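Local coordinates for protein putative phosphoenolpyruvate-dependent sugar phosphotransferase system (PTS) permease (Klebsiella pneumoniae subsp. pneumoniae, PDB 3MTQ) that probably acts as a mannose-type IIA component of the bacterial phosphotransferase system, relaying a phosphoryl group during sugar uptake, at residues Lys21-Ile25 / Ala122-Thr127; Leu63-Glu68 / Glu94-Phe98; Glu79-Asp85 / Phe104-Leu110; Pro113-Leu118 / Glu133-Ala138. One frame throughout, in Å; residues are numbered along the deposited sequence.

Contact 1. Residues Lys21-Ile25 / Ala122-Thr127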
loop_
_atom_site.group_PDB
_atom_site.type_symbol
_atom_site.label_atom_id
_atom_site.label_comp_id
_atom_site.label_asym_id
_atom_site.label_seq_id
_atom_site.Cartn_x
_atom_site.Cartn_y
_atom_site.Cartn_z
ATOM N N LYS A 21 -21.921 13.272 -3.506
ATOM C CA LYS A 21 -21.211 12.619 -2.416
ATOM C C LYS A 21 -20.258 11.602 -2.995
ATOM O O LYS A 21 -20.568 10.883 -3.940
ATOM C CB LYS A 21 -22.111 11.978 -1.359
ATOM C CG LYS A 21 -21.297 11.474 -0.183
ATOM C CD LYS A 21 -21.917 11.769 1.178
ATOM C CE LYS A 21 -20.914 11.541 2.285
ATOM N NZ LYS A 21 -19.987 12.698 2.535
ATOM N N ARG A 22 -19.061 11.606 -2.442
ATOM C CA ARG A 22 -18.015 10.686 -2.828
ATOM C C ARG A 22 -17.773 9.761 -1.642
ATOM O O ARG A 22 -17.550 10.264 -0.522
ATOM C CB ARG A 22 -16.780 11.496 -3.178
ATOM C CG ARG A 22 -15.602 10.740 -3.753
ATOM C CD ARG A 22 -14.612 11.736 -4.293
ATOM N NE ARG A 22 -14.910 12.175 -5.658
ATOM C CZ ARG A 22 -14.567 13.361 -6.170
ATOM N NH1 ARG A 22 -13.961 14.282 -5.422
ATOM N NH2 ARG A 22 -14.872 13.650 -7.425
ATOM N N HIS A 23 -17.859 8.439 -1.909
ATOM C CA HIS A 23 -17.570 7.398 -0.954
ATOM C C HIS A 23 -16.358 6.599 -1.435
ATOM O O HIS A 23 -16.150 6.443 -2.642
ATOM C CB HIS A 23 -18.739 6.422 -0.797
ATOM C CG HIS A 23 -20.074 7.065 -0.562
ATOM N ND1 HIS A 23 -20.554 7.344 0.702
ATOM C CD2 HIS A 23 -21.072 7.384 -1.423
ATOM C CE1 HIS A 23 -21.767 7.857 0.602
ATOM N NE2 HIS A 23 -22.106 7.884 -0.676
ATOM N N TYR A 24 -15.545 6.136 -0.490
ATOM C CA TYR A 24 -14.369 5.323 -0.812
ATOM C C TYR A 24 -14.472 3.949 -0.154
ATOM O O TYR A 24 -14.954 3.825 1.001
ATOM C CB TYR A 24 -13.077 6.017 -0.352
ATOM C CG TYR A 24 -12.914 7.472 -0.769
ATOM C CD1 TYR A 24 -12.073 7.833 -1.823
ATOM C CD2 TYR A 24 -13.575 8.485 -0.090
ATOM C CE1 TYR A 24 -11.916 9.152 -2.187
ATOM C CE2 TYR A 24 -13.433 9.810 -0.455
ATOM C CZ TYR A 24 -12.599 10.138 -1.508
ATOM O OH TYR A 24 -12.471 11.470 -1.828
ATOM N N ILE A 25 -14.035 2.921 -0.883
ATOM C CA ILE A 25 -13.924 1.568 -0.357
ATOM C C ILE A 25 -12.449 1.151 -0.539
ATOM O O ILE A 25 -11.861 1.291 -1.657
ATOM C CB ILE A 25 -14.805 0.544 -1.066
ATOM C CG1 ILE A 25 -16.282 0.802 -0.824
ATOM C CG2 ILE A 25 -14.388 -0.889 -0.626
ATOM C CD1 ILE A 25 -17.189 0.037 -1.798
ATOM N N ALA A 122 -9.967 16.583 -2.919
ATOM C CA ALA A 122 -11.307 16.038 -2.790
ATOM C C ALA A 122 -12.441 16.968 -3.224
ATOM O O ALA A 122 -13.558 16.499 -3.472
ATOM C CB ALA A 122 -11.531 15.626 -1.360
ATOM N N ALA A 123 -12.154 18.261 -3.316
ATOM C CA ALA A 123 -13.095 19.252 -3.875
ATOM C C ALA A 123 -13.223 19.141 -5.392
ATOM O O ALA A 123 -14.136 19.702 -5.978
ATOM C CB ALA A 123 -12.657 20.660 -3.502
ATOM N N GLU A 124 -12.293 18.419 -6.016
ATOM C CA GLU A 124 -12.253 18.249 -7.465
ATOM C C GLU A 124 -13.529 17.556 -7.988
ATOM O O GLU A 124 -13.917 16.482 -7.510
ATOM C CB GLU A 124 -10.992 17.452 -7.853
ATOM C CG GLU A 124 -10.790 17.218 -9.375
ATOM C CD GLU A 124 -10.880 18.527 -10.170
ATOM O OE1 GLU A 124 -10.003 19.397 -9.962
ATOM O OE2 GLU A 124 -11.831 18.678 -10.973
ATOM N N ASP A 125 -14.186 18.194 -8.946
ATOM C CA ASP A 125 -15.425 17.659 -9.534
ATOM C C ASP A 125 -15.226 16.784 -10.788
ATOM O O ASP A 125 -16.097 15.977 -11.130
ATOM C CB ASP A 125 -16.424 18.798 -9.836
ATOM C CG ASP A 125 -15.873 19.818 -10.826
ATOM O OD1 ASP A 125 -14.969 20.587 -10.449
ATOM O OD2 ASP A 125 -16.358 19.859 -11.977
ATOM N N ASN A 126 -14.121 16.955 -11.501
ATOM C CA ASN A 126 -13.824 16.077 -12.640
ATOM C C ASN A 126 -13.201 14.810 -12.064
ATOM O O ASN A 126 -12.002 14.787 -11.717
ATOM C CB ASN A 126 -12.869 16.796 -13.598
ATOM C CG ASN A 126 -12.526 15.989 -14.855
ATOM O OD1 ASN A 126 -12.579 14.757 -14.888
ATOM N ND2 ASN A 126 -12.109 16.704 -15.890
ATOM N N THR A 127 -14.014 13.766 -11.917
ATOM C CA THR A 127 -13.540 12.557 -11.229
ATOM C C THR A 127 -12.422 11.835 -11.956
ATOM O O THR A 127 -11.497 11.292 -11.339
ATOM C CB THR A 127 -14.690 11.640 -10.903
ATOM O OG1 THR A 127 -15.590 12.380 -10.086
ATOM C CG2 THR A 127 -14.188 10.388 -10.159
#
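R22, at the start of strand 22-29 in the parallel sheet, reaches into the turn between helices 112-120 and 127-141 and meets the backbone of A122 and E124 and the hydroxyl of T127. The guanidinium approaches end-on. Both terminal nitrogens converge on a single carbonyl oxygen: R22 NH1 and R22 NH2 each lie 3.0 Å from E124 O, which sits 3° out of the guanidinium plane. R22 NH2 also donates to T127 OG1 at 3.0 Å. A122 O is equally near NH1, but its angle is too poor for a hydrogen bond. CG stands anti to the backbone N (chi1 -174°), and a bend at chi3 then turns the flat group edge-on to the turn. Arginine suits this place because it is long enough to span the gap and offers several N-H groups in one plane.

E124 also braces the turn locally, its OE2 accepting N126 N at 2.9 Å through the anti lone pair, while OE1 forms a salt bridge with K129. N126 occupies the N-cap of helix 127-141. On the strand side, E79 completes the network by pairing with R22 NE and probably accepting a hydrogen bond from T127. With its edge held by E124, T127 and E79, the guanidinium has little freedom to rotate, and the carboxylate of E79 would largely balance its positive charge.

Contact 2. Residues Leu63-Glu68 / Glu94-Phe98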
loop_
_atom_site.group_PDB
_atom_site.type_symbol
_atom_site.label_atom_id
_atom_site.label_comp_id
_atom_site.label_asym_id
_atom_site.label_seq_id
_atom_site.Cartn_x
_atom_site.Cartn_y
_atom_site.Cartn_z
ATOM N N LEU A 63 -17.227 -14.262 -0.626
ATOM C CA LEU A 63 -16.744 -12.967 -1.058
ATOM C C LEU A 63 -17.752 -12.267 -1.944
ATOM O O LEU A 63 -18.025 -11.092 -1.748
ATOM C CB LEU A 63 -15.430 -13.145 -1.825
ATOM C CG LEU A 63 -14.575 -11.902 -2.005
ATOM C CD1 LEU A 63 -14.395 -11.160 -0.700
ATOM C CD2 LEU A 63 -13.217 -12.293 -2.617
ATOM N N THR A 64 -18.271 -12.978 -2.934
ATOM C CA THR A 64 -19.201 -12.375 -3.863
ATOM C C THR A 64 -20.357 -11.686 -3.154
ATOM O O THR A 64 -20.690 -10.555 -3.516
ATOM C CB THR A 64 -19.752 -13.354 -4.892
ATOM O OG1 THR A 64 -18.659 -13.987 -5.561
ATOM C CG2 THR A 64 -20.609 -12.594 -5.937
ATOM N N GLN A 65 -20.931 -12.336 -2.134
ATOM C CA GLN A 65 -22.025 -11.714 -1.358
ATOM C C GLN A 65 -21.582 -10.537 -0.484
ATOM O O GLN A 65 -22.292 -9.522 -0.412
ATOM C CB GLN A 65 -22.782 -12.754 -0.515
ATOM C CG GLN A 65 -22.513 -12.679 0.967
ATOM N N GLN A 66 -20.434 -10.690 0.186
ATOM C CA GLN A 66 -19.778 -9.631 0.957
ATOM C C GLN A 66 -19.650 -8.420 0.035
ATOM O O GLN A 66 -20.121 -7.344 0.342
ATOM C CB GLN A 66 -18.396 -10.124 1.467
ATOM C CG GLN A 66 -17.602 -9.225 2.499
ATOM C CD GLN A 66 -16.295 -9.884 3.017
ATOM O OE1 GLN A 66 -15.858 -10.879 2.482
ATOM N NE2 GLN A 66 -15.653 -9.284 4.040
ATOM N N VAL A 67 -19.071 -8.620 -1.135
ATOM C CA VAL A 67 -18.854 -7.507 -2.058
ATOM C C VAL A 67 -20.150 -6.862 -2.552
ATOM O O VAL A 67 -20.298 -5.633 -2.436
ATOM C CB VAL A 67 -17.952 -7.926 -3.265
ATOM C CG1 VAL A 67 -17.881 -6.803 -4.299
ATOM C CG2 VAL A 67 -16.552 -8.243 -2.766
ATOM N N GLU A 68 -21.073 -7.661 -3.097
ATOM C CA GLU A 68 -22.318 -7.155 -3.697
ATOM C C GLU A 68 -23.185 -6.419 -2.674
ATOM O O GLU A 68 -23.864 -5.430 -2.998
ATOM C CB GLU A 68 -23.149 -8.294 -4.352
ATOM C CG GLU A 68 -22.584 -8.900 -5.681
ATOM C CD GLU A 68 -23.681 -9.341 -6.662
ATOM O OE1 GLU A 68 -24.798 -9.641 -6.202
ATOM O OE2 GLU A 68 -23.443 -9.381 -7.895
ATOM N N GLU A 94 -13.591 -9.488 -7.993
ATOM C CA GLU A 94 -14.960 -9.395 -7.607
ATOM C C GLU A 94 -15.600 -8.023 -7.879
ATOM O O GLU A 94 -16.819 -7.936 -7.994
ATOM C CB GLU A 94 -15.079 -9.763 -6.111
ATOM C CG GLU A 94 -14.832 -11.185 -5.847
ATOM C CD GLU A 94 -15.915 -12.070 -6.457
ATOM O OE1 GLU A 94 -17.120 -11.705 -6.406
ATOM O OE2 GLU A 94 -15.547 -13.113 -7.008
ATOM N N PHE A 95 -14.793 -6.964 -8.032
ATOM C CA PHE A 95 -15.316 -5.614 -8.225
ATOM C C PHE A 95 -15.433 -5.218 -9.696
ATOM O O PHE A 95 -16.208 -4.317 -10.033
ATOM C CB PHE A 95 -14.441 -4.582 -7.508
ATOM C CG PHE A 95 -14.693 -4.496 -6.038
ATOM C CD1 PHE A 95 -15.752 -3.757 -5.564
ATOM C CD2 PHE A 95 -13.879 -5.165 -5.134
ATOM C CE1 PHE A 95 -16.000 -3.688 -4.193
ATOM C CE2 PHE A 95 -14.114 -5.106 -3.782
ATOM C CZ PHE A 95 -15.166 -4.362 -3.301
ATOM N N VAL A 96 -14.722 -5.932 -10.565
ATOM C CA VAL A 96 -14.757 -5.659 -12.002
ATOM C C VAL A 96 -16.193 -5.651 -12.583
ATOM O O VAL A 96 -16.504 -4.893 -13.503
ATOM C CB VAL A 96 -13.791 -6.633 -12.719
ATOM C CG1 VAL A 96 -13.976 -6.673 -14.236
ATOM C CG2 VAL A 96 -12.365 -6.269 -12.328
ATOM N N ARG A 97 -17.089 -6.422 -11.971
ATOM C CA ARG A 97 -18.463 -6.535 -12.473
ATOM C C ARG A 97 -19.232 -5.230 -12.333
ATOM O O ARG A 97 -20.198 -4.996 -13.055
ATOM C CB ARG A 97 -19.226 -7.653 -11.747
ATOM C CG ARG A 97 -19.115 -7.613 -10.270
ATOM C CD ARG A 97 -20.338 -8.128 -9.545
ATOM N NE ARG A 97 -21.082 -9.137 -10.293
ATOM C CZ ARG A 97 -20.988 -10.457 -10.137
ATOM N NH1 ARG A 97 -21.743 -11.262 -10.898
ATOM N NH2 ARG A 97 -20.159 -10.987 -9.247
ATOM N N PHE A 98 -18.829 -4.394 -11.375
ATOM C CA PHE A 98 -19.520 -3.128 -11.094
ATOM C C PHE A 98 -19.161 -1.968 -11.996
ATOM O O PHE A 98 -19.725 -0.873 -11.860
ATOM C CB PHE A 98 -19.329 -2.718 -9.638
ATOM C CG PHE A 98 -19.860 -3.714 -8.690
ATOM C CD1 PHE A 98 -21.199 -3.730 -8.367
ATOM C CD2 PHE A 98 -19.027 -4.686 -8.145
ATOM C CE1 PHE A 98 -21.700 -4.686 -7.474
ATOM C CE2 PHE A 98 -19.522 -5.642 -7.262
ATOM C CZ PHE A 98 -20.873 -5.632 -6.938
#
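V67 places its gamma branch CG1 over the face of the F95 ring, 3.8 Å from its centroid and 17° off the ring normal, a CH-pi contact. The same methyl, V67 CG1, also meets F98 CE2 at 3.6 Å. With CG1 anti to the backbone N (chi1 173°), one branched residue thus serves both phenylalanines, while E68 CA lies at the edge of the F98 ring.

Along one side of this apolar core run the polar groups. T64 and E94 cross at about a right angle; the hydroxyl OG1 of T64 donates to E94 OE1 at 2.9 Å, from above the carboxylate plane. One helical turn on, in the modelled conformer of E68, its OE2 hangs over one face of the R97 guanidinium, 3.4 Å from R97 NE. Because the oxygen lies over the face, no N-H points at it and this salt bridge is held by charge; the carboxylate and guanidinium planes stand 80° apart.

F95 continues inward to V82, T84 and L106 of the sheet. Helices packed side by side over one sheet face, apolar inside and charged outside, belong to the layered alpha/beta sandwich.

Contact 3. Residues Glu79-Asp85 / Phe104-Leu110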
loop_
_atom_site.group_PDB
_atom_site.type_symbol
_atom_site.label_atom_id
_atom_site.label_comp_id
_atom_site.label_asym_id
_atom_site.label_seq_id
_atom_site.Cartn_x
_atom_site.Cartn_y
_atom_site.Cartn_z
ATOM N N GLU A 79 -21.006 8.926 -5.898
ATOM C CA GLU A 79 -19.800 8.359 -6.474
ATOM C C GLU A 79 -19.189 7.364 -5.485
ATOM O O GLU A 79 -19.080 7.650 -4.256
ATOM C CB GLU A 79 -18.822 9.480 -6.812
ATOM C CG GLU A 79 -17.840 9.201 -7.902
ATOM C CD GLU A 79 -17.039 10.447 -8.191
ATOM O OE1 GLU A 79 -16.062 10.733 -7.441
ATOM O OE2 GLU A 79 -17.414 11.162 -9.146
ATOM N N LEU A 80 -18.806 6.211 -6.026
ATOM C CA LEU A 80 -18.109 5.165 -5.306
ATOM C C LEU A 80 -16.741 4.949 -5.944
ATOM O O LEU A 80 -16.653 4.538 -7.109
ATOM C CB LEU A 80 -18.920 3.870 -5.379
ATOM C CG LEU A 80 -18.511 2.700 -4.478
ATOM C CD1 LEU A 80 -18.136 3.219 -3.055
ATOM C CD2 LEU A 80 -19.614 1.646 -4.450
ATOM N N ILE A 81 -15.685 5.215 -5.175
ATOM C CA ILE A 81 -14.311 4.953 -5.602
ATOM C C ILE A 81 -13.764 3.762 -4.809
ATOM O O ILE A 81 -13.559 3.863 -3.598
ATOM C CB ILE A 81 -13.403 6.207 -5.467
ATOM C CG1 ILE A 81 -14.034 7.388 -6.216
ATOM C CG2 ILE A 81 -11.971 5.902 -5.986
ATOM C CD1 ILE A 81 -13.276 8.714 -6.025
ATOM N N VAL A 82 -13.590 2.627 -5.490
ATOM C CA VAL A 82 -13.059 1.407 -4.873
ATOM C C VAL A 82 -11.575 1.286 -5.210
ATOM O O VAL A 82 -11.154 1.416 -6.403
ATOM C CB VAL A 82 -13.830 0.125 -5.327
ATOM C CG1 VAL A 82 -13.357 -1.102 -4.573
ATOM C CG2 VAL A 82 -15.365 0.274 -5.151
ATOM N N ILE A 83 -10.766 1.101 -4.181
ATOM C CA ILE A 83 -9.323 0.888 -4.338
ATOM C C ILE A 83 -8.999 -0.458 -3.698
ATOM O O ILE A 83 -9.213 -0.660 -2.461
ATOM C CB ILE A 83 -8.415 1.994 -3.683
ATOM C CG1 ILE A 83 -8.856 3.426 -4.018
ATOM C CG2 ILE A 83 -6.969 1.783 -4.129
ATOM C CD1 ILE A 83 -9.873 4.050 -3.043
ATOM N N THR A 84 -8.548 -1.398 -4.522
ATOM C CA THR A 84 -8.252 -2.734 -4.095
ATOM C C THR A 84 -6.752 -2.912 -3.933
ATOM O O THR A 84 -5.931 -2.125 -4.491
ATOM C CB THR A 84 -8.774 -3.788 -5.089
ATOM O OG1 THR A 84 -8.102 -3.597 -6.371
ATOM C CG2 THR A 84 -10.274 -3.646 -5.291
ATOM N N ASP A 85 -6.370 -3.949 -3.184
ATOM C CA ASP A 85 -4.939 -4.226 -2.954
ATOM C C ASP A 85 -4.148 -4.536 -4.228
ATOM O O ASP A 85 -3.023 -4.042 -4.424
ATOM C CB ASP A 85 -4.714 -5.365 -1.943
ATOM C CG ASP A 85 -5.425 -6.692 -2.288
ATOM O OD1 ASP A 85 -6.191 -6.837 -3.263
ATOM O OD2 ASP A 85 -5.321 -7.595 -1.398
ATOM N N PHE A 104 -19.190 4.742 -10.767
ATOM C CA PHE A 104 -18.334 3.739 -10.142
ATOM C C PHE A 104 -16.938 3.789 -10.731
ATOM O O PHE A 104 -16.751 3.844 -11.963
ATOM C CB PHE A 104 -18.949 2.356 -10.317
ATOM C CG PHE A 104 -18.163 1.254 -9.680
ATOM C CD1 PHE A 104 -18.410 0.878 -8.382
ATOM C CD2 PHE A 104 -17.180 0.598 -10.395
ATOM C CE1 PHE A 104 -17.678 -0.127 -7.791
ATOM C CE2 PHE A 104 -16.445 -0.403 -9.829
ATOM C CZ PHE A 104 -16.699 -0.780 -8.520
ATOM N N HIS A 105 -15.953 3.777 -9.843
ATOM C CA HIS A 105 -14.544 3.877 -10.206
ATOM C C HIS A 105 -13.743 2.837 -9.459
ATOM O O HIS A 105 -13.912 2.690 -8.225
ATOM C CB HIS A 105 -14.048 5.270 -9.887
ATOM C CG HIS A 105 -14.786 6.334 -10.624
ATOM N ND1 HIS A 105 -14.413 6.751 -11.894
ATOM C CD2 HIS A 105 -15.921 6.998 -10.318
ATOM C CE1 HIS A 105 -15.266 7.672 -12.298
ATOM N NE2 HIS A 105 -16.190 7.835 -11.363
ATOM N N LEU A 106 -12.935 2.079 -10.200
ATOM C CA LEU A 106 -12.147 0.963 -9.665
ATOM C C LEU A 106 -10.680 1.237 -9.904
ATOM O O LEU A 106 -10.250 1.361 -11.059
ATOM C CB LEU A 106 -12.558 -0.407 -10.275
ATOM C CG LEU A 106 -11.839 -1.665 -9.720
ATOM C CD1 LEU A 106 -12.091 -1.791 -8.150
ATOM C CD2 LEU A 106 -12.273 -2.976 -10.455
ATOM N N LEU A 107 -9.945 1.438 -8.827
ATOM C CA LEU A 107 -8.500 1.543 -8.872
ATOM C C LEU A 107 -7.890 0.289 -8.255
ATOM O O LEU A 107 -8.396 -0.230 -7.245
ATOM C CB LEU A 107 -8.046 2.760 -8.097
ATOM C CG LEU A 107 -8.389 4.163 -8.600
ATOM C CD1 LEU A 107 -9.914 4.424 -8.709
ATOM C CD2 LEU A 107 -7.719 5.142 -7.638
ATOM N N SER A 108 -6.804 -0.181 -8.833
ATOM C CA SER A 108 -6.095 -1.337 -8.285
ATOM C C SER A 108 -4.715 -0.941 -7.827
ATOM O O SER A 108 -3.973 -0.307 -8.583
ATOM C CB SER A 108 -5.953 -2.437 -9.335
ATOM O OG SER A 108 -4.822 -2.206 -10.151
ATOM N N GLY A 109 -4.356 -1.324 -6.593
ATOM C CA GLY A 109 -3.005 -1.018 -6.045
ATOM C C GLY A 109 -2.991 -0.027 -4.896
ATOM O O GLY A 109 -2.220 0.920 -4.853
ATOM N N LEU A 110 -3.802 -0.290 -3.883
ATOM C CA LEU A 110 -3.797 0.505 -2.697
ATOM C C LEU A 110 -2.426 0.873 -2.184
ATOM O O LEU A 110 -1.524 0.031 -2.096
ATOM C CB LEU A 110 -4.455 -0.280 -1.555
ATOM C CG LEU A 110 -5.921 -0.277 -1.269
ATOM C CD1 LEU A 110 -6.052 -1.203 -0.073
ATOM C CD2 LEU A 110 -6.449 1.112 -0.925
HETATM O O HOH W 1 -18.466 9.695 -11.332
HETATM O O HOH W 2 -1.427 -2.578 -2.853
#
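V82 and F104 form the apolar centre on one sheet face, V82 CG2 lying 3.5 Å from F104 CE1. The anti placement of L106 CG relative to the backbone N (chi1 -177°) turns its CD1 back toward the neighbouring strand, 3.8 Å from V82 CB. On the other face, I81 CG2 meets L107 CD1 at 3.7 Å. Branched and aromatic residues suit both faces because helices cover them: F95 packs on V82 and L106, and I131 on L107.

Between the faces runs a parallel ladder in which V82 plays both parts, donating from N to H105 O at 2.8 Å and accepting at O from L107 N at 2.7 Å. At its C-terminal end T84 O takes two donors, G109 N and L110 N, from opposite faces of its carbonyl plane. G109 adopts a positive phi of 112°, where a CB would press on the preceding carbonyl, so glycine fits the turn.

The ends of the strand pair are polar. One water links E79 OE2 (2.8 Å) with H105 NE2; the E79 carboxylate also pairs with R22 and lies close to T127 OG1, while H105 ND1 bonds Y144 of the second subunit. Another water joins D85 O to L110 O. The D85 carboxylate is hydrogen-bonded to H29, consistent with the phosphorylated histidine and its aspartate partner in mannose-type IIA domains. The two bonds to T84 O probably hold the start of the D85 loop against G109 and L110, and so help place the carboxylate beside H29.

Contact 4. Residues Pro113-Leu118 / Glu133-Ala138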
loop_
_atom_site.group_PDB
_atom_site.type_symbol
_atom_site.label_atom_id
_atom_site.label_comp_id
_atom_site.label_asym_id
_atom_site.label_seq_id
_atom_site.Cartn_x
_atom_site.Cartn_y
_atom_site.Cartn_z
ATOM N N PRO A 113 0.399 7.021 -0.568
ATOM C CA PRO A 113 0.425 8.298 -1.273
ATOM C C PRO A 113 -0.843 8.516 -2.096
ATOM O O PRO A 113 -1.366 9.644 -2.159
ATOM C CB PRO A 113 1.644 8.177 -2.208
ATOM C CG PRO A 113 2.327 6.861 -1.906
ATOM C CD PRO A 113 1.625 6.222 -0.681
ATOM N N LEU A 114 -1.331 7.483 -2.768
ATOM C CA LEU A 114 -2.565 7.580 -3.587
ATOM C C LEU A 114 -3.756 8.107 -2.835
ATOM O O LEU A 114 -4.441 9.055 -3.247
ATOM C CB LEU A 114 -2.907 6.239 -4.217
ATOM C CG LEU A 114 -4.234 6.136 -4.960
ATOM C CD1 LEU A 114 -4.179 7.049 -6.201
ATOM C CD2 LEU A 114 -4.479 4.687 -5.351
ATOM N N ILE A 115 -4.008 7.503 -1.678
ATOM C CA ILE A 115 -5.067 7.969 -0.841
ATOM C C ILE A 115 -4.928 9.418 -0.340
ATOM O O ILE A 115 -5.886 10.189 -0.393
ATOM C CB ILE A 115 -5.261 6.971 0.342
ATOM C CG1 ILE A 115 -5.443 5.566 -0.201
ATOM C CG2 ILE A 115 -6.454 7.442 1.153
ATOM C CD1 ILE A 115 -6.451 5.474 -1.301
ATOM N N ILE A 116 -3.741 9.816 0.078
ATOM C CA ILE A 116 -3.482 11.187 0.504
ATOM C C ILE A 116 -3.743 12.199 -0.638
ATOM O O ILE A 116 -4.381 13.252 -0.444
ATOM C CB ILE A 116 -2.041 11.334 1.023
ATOM C CG1 ILE A 116 -1.884 10.559 2.344
ATOM C CG2 ILE A 116 -1.715 12.794 1.280
ATOM C CD1 ILE A 116 -2.998 10.868 3.306
ATOM N N ASP A 117 -3.257 11.884 -1.837
ATOM C CA ASP A 117 -3.471 12.767 -2.999
ATOM C C ASP A 117 -4.954 12.918 -3.352
ATOM O O ASP A 117 -5.429 14.026 -3.649
ATOM C CB ASP A 117 -2.699 12.290 -4.234
ATOM C CG ASP A 117 -2.331 13.441 -5.169
ATOM O OD1 ASP A 117 -1.500 14.261 -4.737
ATOM O OD2 ASP A 117 -2.871 13.561 -6.305
ATOM N N LEU A 118 -5.693 11.815 -3.334
ATOM C CA LEU A 118 -7.145 11.815 -3.549
ATOM C C LEU A 118 -7.877 12.690 -2.520
ATOM O O LEU A 118 -8.763 13.476 -2.878
ATOM C CB LEU A 118 -7.709 10.388 -3.508
ATOM C CG LEU A 118 -7.370 9.520 -4.731
ATOM C CD1 LEU A 118 -7.667 8.008 -4.530
ATOM C CD2 LEU A 118 -8.120 10.088 -5.927
ATOM N N GLU A 133 -4.677 12.028 -12.055
ATOM C CA GLU A 133 -3.654 12.857 -11.388
ATOM C C GLU A 133 -3.128 12.241 -10.082
ATOM O O GLU A 133 -1.904 12.228 -9.803
ATOM C CB GLU A 133 -4.151 14.293 -11.138
ATOM C CG GLU A 133 -4.239 15.151 -12.447
ATOM C CD GLU A 133 -4.660 16.608 -12.236
ATOM O OE1 GLU A 133 -5.068 17.013 -11.109
ATOM O OE2 GLU A 133 -4.605 17.353 -13.233
ATOM N N ALA A 134 -4.049 11.757 -9.257
ATOM C CA ALA A 134 -3.643 11.084 -8.033
ATOM C C ALA A 134 -2.769 9.852 -8.326
ATOM O O ALA A 134 -1.767 9.631 -7.653
ATOM C CB ALA A 134 -4.884 10.690 -7.180
ATOM N N LEU A 135 -3.154 9.047 -9.299
ATOM C CA LEU A 135 -2.368 7.881 -9.660
ATOM C C LEU A 135 -0.996 8.288 -10.163
ATOM O O LEU A 135 0.015 7.674 -9.789
ATOM C CB LEU A 135 -3.053 6.998 -10.708
ATOM C CG LEU A 135 -4.161 6.139 -10.097
ATOM C CD1 LEU A 135 -5.158 5.732 -11.104
ATOM C CD2 LEU A 135 -3.556 4.920 -9.383
ATOM N N THR A 136 -0.953 9.314 -10.998
ATOM C CA THR A 136 0.354 9.798 -11.484
ATOM C C THR A 136 1.262 10.275 -10.355
ATOM O O THR A 136 2.406 9.850 -10.271
ATOM C CB THR A 136 0.184 10.918 -12.508
ATOM O OG1 THR A 136 -0.493 10.391 -13.642
ATOM C CG2 THR A 136 1.572 11.469 -12.901
ATOM N N ASN A 137 0.715 11.080 -9.447
ATOM C CA ASN A 137 1.460 11.663 -8.320
ATOM C C ASN A 137 1.883 10.571 -7.330
ATOM O O ASN A 137 2.973 10.626 -6.744
ATOM C CB ASN A 137 0.603 12.729 -7.610
ATOM C CG ASN A 137 1.434 13.784 -6.877
ATOM O OD1 ASN A 137 2.192 14.547 -7.487
ATOM N ND2 ASN A 137 1.261 13.853 -5.569
ATOM N N ALA A 138 1.011 9.574 -7.148
ATOM C CA ALA A 138 1.313 8.408 -6.288
ATOM C C ALA A 138 2.476 7.593 -6.833
ATOM O O ALA A 138 3.410 7.217 -6.100
ATOM C CB ALA A 138 0.076 7.497 -6.152
#
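L114 and L118 close over two alanines of the facing helix. L114 CB touches A138 CB at 3.8 Å, and L118 CD2 comes to 3.5 Å from A134 CB. L114 CG, anti to the backbone N (chi1 173°), carries CD1 across to A134 and to L135, where L114 CD1 lies 3.9 Å from L135 CD2; these leucine side chains run side by side and point the same way. P113 CB adds a looser contact with A138 CB, 4.3 Å away.

The small alanines, one helical turn apart, let the segment axes approach to 8.3 Å while their directions differ by 137°, a tilted antiparallel pair. Towards the surface the packing turns polar. D117 extends across to N137, their side chains meeting at about a right angle with D117 OD1 2.9 Å from N137 ND2, though both residues have two modelled conformers.

Outside this shell, N111 OD1 accepts a hydrogen bond from L114 N at the start of helix 112-120. L114 and I115 rest on I83 of the sheet, while P113 meets D85 and L135 meets I142, both of the second subunit. The chemistry is therefore graded: alkyl groups exclude water near the sheet and subunit boundary, and acid and amide face the outer side of the helix pair.

In the fold
Contact 3 is the middle of the fold, its centre about 12 Å from the centres of each of the other three. Contact 1 meets it through E79, which lies beside R22 on the neighbouring strand. Contacts 2 and 4 cover opposite faces of the sheet: F95 CB packs on L106 CD1 at 3.7 Å, while L114 CD2 reaches L107 CD2 at 4.0 Å on the other face, and the centres of contacts 2 and 4 stand about 24 Å apart. Contacts 1 and 4 share the hairpin of helices 112-120 and 127-141, one at its turn and one along its length. The probable phosphoacceptor H29 is bonded to D85 of contact 3, near the subunit interface, which contacts 3 and 4 both reach and V96 of contact 2 also touches.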